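Local coordinates for peptidoglycan synthetase penicillin-binding protein 3 (PDB 4YE5) that probably binds penicillin and, as a member of the transpeptidase family, probably cross-links peptidoglycan strands during cell-wall synthesis, at residues 426-431 with 440-445. Residues are numbered along the deposited sequence; the frame is centred on the assembly and turned at random.
Sequences PQRIIK and VEEQQS
R428 reaches across to the Q443 carbonyl and the E442 carboxylate, making two of the four hydrogen bonds between the segments at the open end of the hairpin of strands 430-434 and 440-442. Its chain leaves with CG anti to the backbone N (chi1 -169°) and bends at chi3, which brings NH1 to Q443 O at 2.7 Å, in the carbonyl plane and slightly out of the guanidinium plane. The same nitrogen forms a salt bridge to E442 whose hydrogen bond, NH1 to OE1 3.3 Å, is weak and bent; the side chains cross at about a right angle, their planes 55° apart. K431 CA lies over one guanidinium face. NE salt-bridges D254, between strands 242-249 and 255-260, so R428 links the hairpin, whose strand 440-442 edges its sheet, to that neighbouring antiparallel sheet.

Between the segments the main chains share one bond, Q443 N to K431 O at 2.7 Å, straight at the hydrogen although the donor stands above the carbonyl plane; E441 with I433 continues the hairpin pairing. E442 CA also points a C-H at K431 O. The S445 hydroxyl donates to Q427 O (OG to O 2.9 Å).

Nonpolar contacts are few. Q443 CG lies 4.0 Å from I430 CG2, the chains side by side, and P426 CB meets S445 CB at 3.9 Å. Q443 then bends at chi2 (-59°), carrying its amide back toward strand 440-442, where NE2 donates in plane to E441 O and OE2.

The two arms part around I429 and close again at R428 and S445, held mainly by the arginine and, less certainly, by the hydroxyl of the poorly ordered S445; D254 and E442 probably share in balancing the arginine's charge.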
# COMPACT_ATOMS: atom_id res chain seq x y z
N PRO A 426 -9.79 -9.03 -7.97
CA PRO A 426 -8.51 -8.78 -7.29
C PRO A 426 -8.47 -7.31 -6.87
O PRO A 426 -8.88 -6.45 -7.64
CB PRO A 426 -7.47 -9.07 -8.38
CG PRO A 426 -8.22 -8.87 -9.68
CD PRO A 426 -9.62 -9.31 -9.40
N GLN A 427 -8.01 -7.01 -5.67
CA GLN A 427 -7.90 -5.60 -5.27
C GLN A 427 -6.76 -4.94 -6.01
O GLN A 427 -5.84 -5.61 -6.49
CB GLN A 427 -7.69 -5.49 -3.77
CG GLN A 427 -8.95 -5.81 -2.99
CD GLN A 427 -8.62 -6.39 -1.64
OE1 GLN A 427 -7.82 -7.35 -1.54
NE2 GLN A 427 -9.23 -5.85 -0.60
N ARG A 428 -6.81 -3.61 -6.10
CA ARG A 428 -5.76 -2.85 -6.80
C ARG A 428 -5.32 -1.66 -5.96
O ARG A 428 -6.14 -0.97 -5.39
CB ARG A 428 -6.26 -2.34 -8.16
CG ARG A 428 -5.15 -1.77 -9.03
CD ARG A 428 -5.62 -1.51 -10.47
NE ARG A 428 -6.66 -0.48 -10.52
CZ ARG A 428 -6.83 0.39 -11.52
NH1 ARG A 428 -6.02 0.37 -12.57
NH2 ARG A 428 -7.80 1.28 -11.45
N ILE A 429 -4.01 -1.43 -5.90
CA ILE A 429 -3.51 -0.22 -5.28
C ILE A 429 -2.61 0.58 -6.24
O ILE A 429 -2.44 1.79 -6.07
CB ILE A 429 -2.77 -0.53 -3.95
CG1 ILE A 429 -2.60 0.76 -3.13
CG2 ILE A 429 -1.46 -1.23 -4.22
CD1 ILE A 429 -2.16 0.51 -1.71
N ILE A 430 -2.05 -0.10 -7.24
CA ILE A 430 -1.31 0.59 -8.30
C ILE A 430 -2.23 0.82 -9.50
O ILE A 430 -2.61 -0.13 -10.18
CB ILE A 430 -0.06 -0.21 -8.76
CG1 ILE A 430 0.87 -0.51 -7.59
CG2 ILE A 430 0.69 0.56 -9.85
CD1 ILE A 430 1.33 0.71 -6.80
N LYS A 431 -2.59 2.07 -9.75
CA LYS A 431 -3.55 2.41 -10.79
C LYS A 431 -2.89 2.48 -12.18
O LYS A 431 -3.40 1.93 -13.16
CB LYS A 431 -4.21 3.74 -10.44
CG LYS A 431 -5.01 4.43 -11.52
CD LYS A 431 -5.79 5.57 -10.87
CE LYS A 431 -6.47 6.44 -11.88
NZ LYS A 431 -7.19 7.56 -11.21
N VAL A 440 0.85 7.10 -20.28
CA VAL A 440 0.19 6.53 -19.10
C VAL A 440 -0.39 5.15 -19.40
O VAL A 440 -1.30 5.02 -20.21
CB VAL A 440 -0.94 7.45 -18.58
CG1 VAL A 440 -1.64 6.83 -17.35
CG2 VAL A 440 -0.41 8.85 -18.27
N GLU A 441 0.14 4.12 -18.75
CA GLU A 441 -0.37 2.76 -18.93
C GLU A 441 -1.12 2.29 -17.69
O GLU A 441 -0.52 2.05 -16.64
CB GLU A 441 0.78 1.80 -19.23
CG GLU A 441 0.35 0.35 -19.34
CD GLU A 441 1.52 -0.61 -19.43
OE1 GLU A 441 1.91 -0.95 -20.57
OE2 GLU A 441 2.05 -1.02 -18.37
N GLU A 442 -2.44 2.14 -17.81
CA GLU A 442 -3.25 1.67 -16.69
C GLU A 442 -2.78 0.29 -16.29
O GLU A 442 -2.46 -0.53 -17.15
CB GLU A 442 -4.74 1.65 -17.02
CG GLU A 442 -5.59 1.24 -15.82
CD GLU A 442 -7.07 1.07 -16.14
OE1 GLU A 442 -7.87 0.93 -15.19
OE2 GLU A 442 -7.43 1.07 -17.34
N GLN A 443 -2.70 0.03 -14.99
CA GLN A 443 -2.26 -1.26 -14.52
C GLN A 443 -3.46 -2.11 -14.11
O GLN A 443 -4.47 -1.59 -13.65
CB GLN A 443 -1.29 -1.09 -13.34
CG GLN A 443 -0.05 -0.27 -13.68
CD GLN A 443 0.75 -0.88 -14.81
OE1 GLN A 443 1.30 -1.98 -14.66
NE2 GLN A 443 0.81 -0.19 -15.95
N GLN A 444 -3.35 -3.41 -14.30
CA GLN A 444 -4.41 -4.31 -13.86
C GLN A 444 -3.81 -5.45 -13.06
O GLN A 444 -2.86 -6.10 -13.51
CB GLN A 444 -5.23 -4.83 -15.04
CG GLN A 444 -6.01 -3.75 -15.80
CD GLN A 444 -7.03 -3.00 -14.93
OE1 GLN A 444 -7.39 -1.86 -15.23
NE2 GLN A 444 -7.50 -3.65 -13.85
N SER A 445 -4.36 -5.69 -11.88
CA SER A 445 -3.86 -6.75 -11.01
C SER A 445 -3.91 -8.11 -11.71
O SER A 445 -4.74 -8.35 -12.59
CB SER A 445 -4.64 -6.78 -9.69
OG SER A 445 -4.23 -5.71 -8.86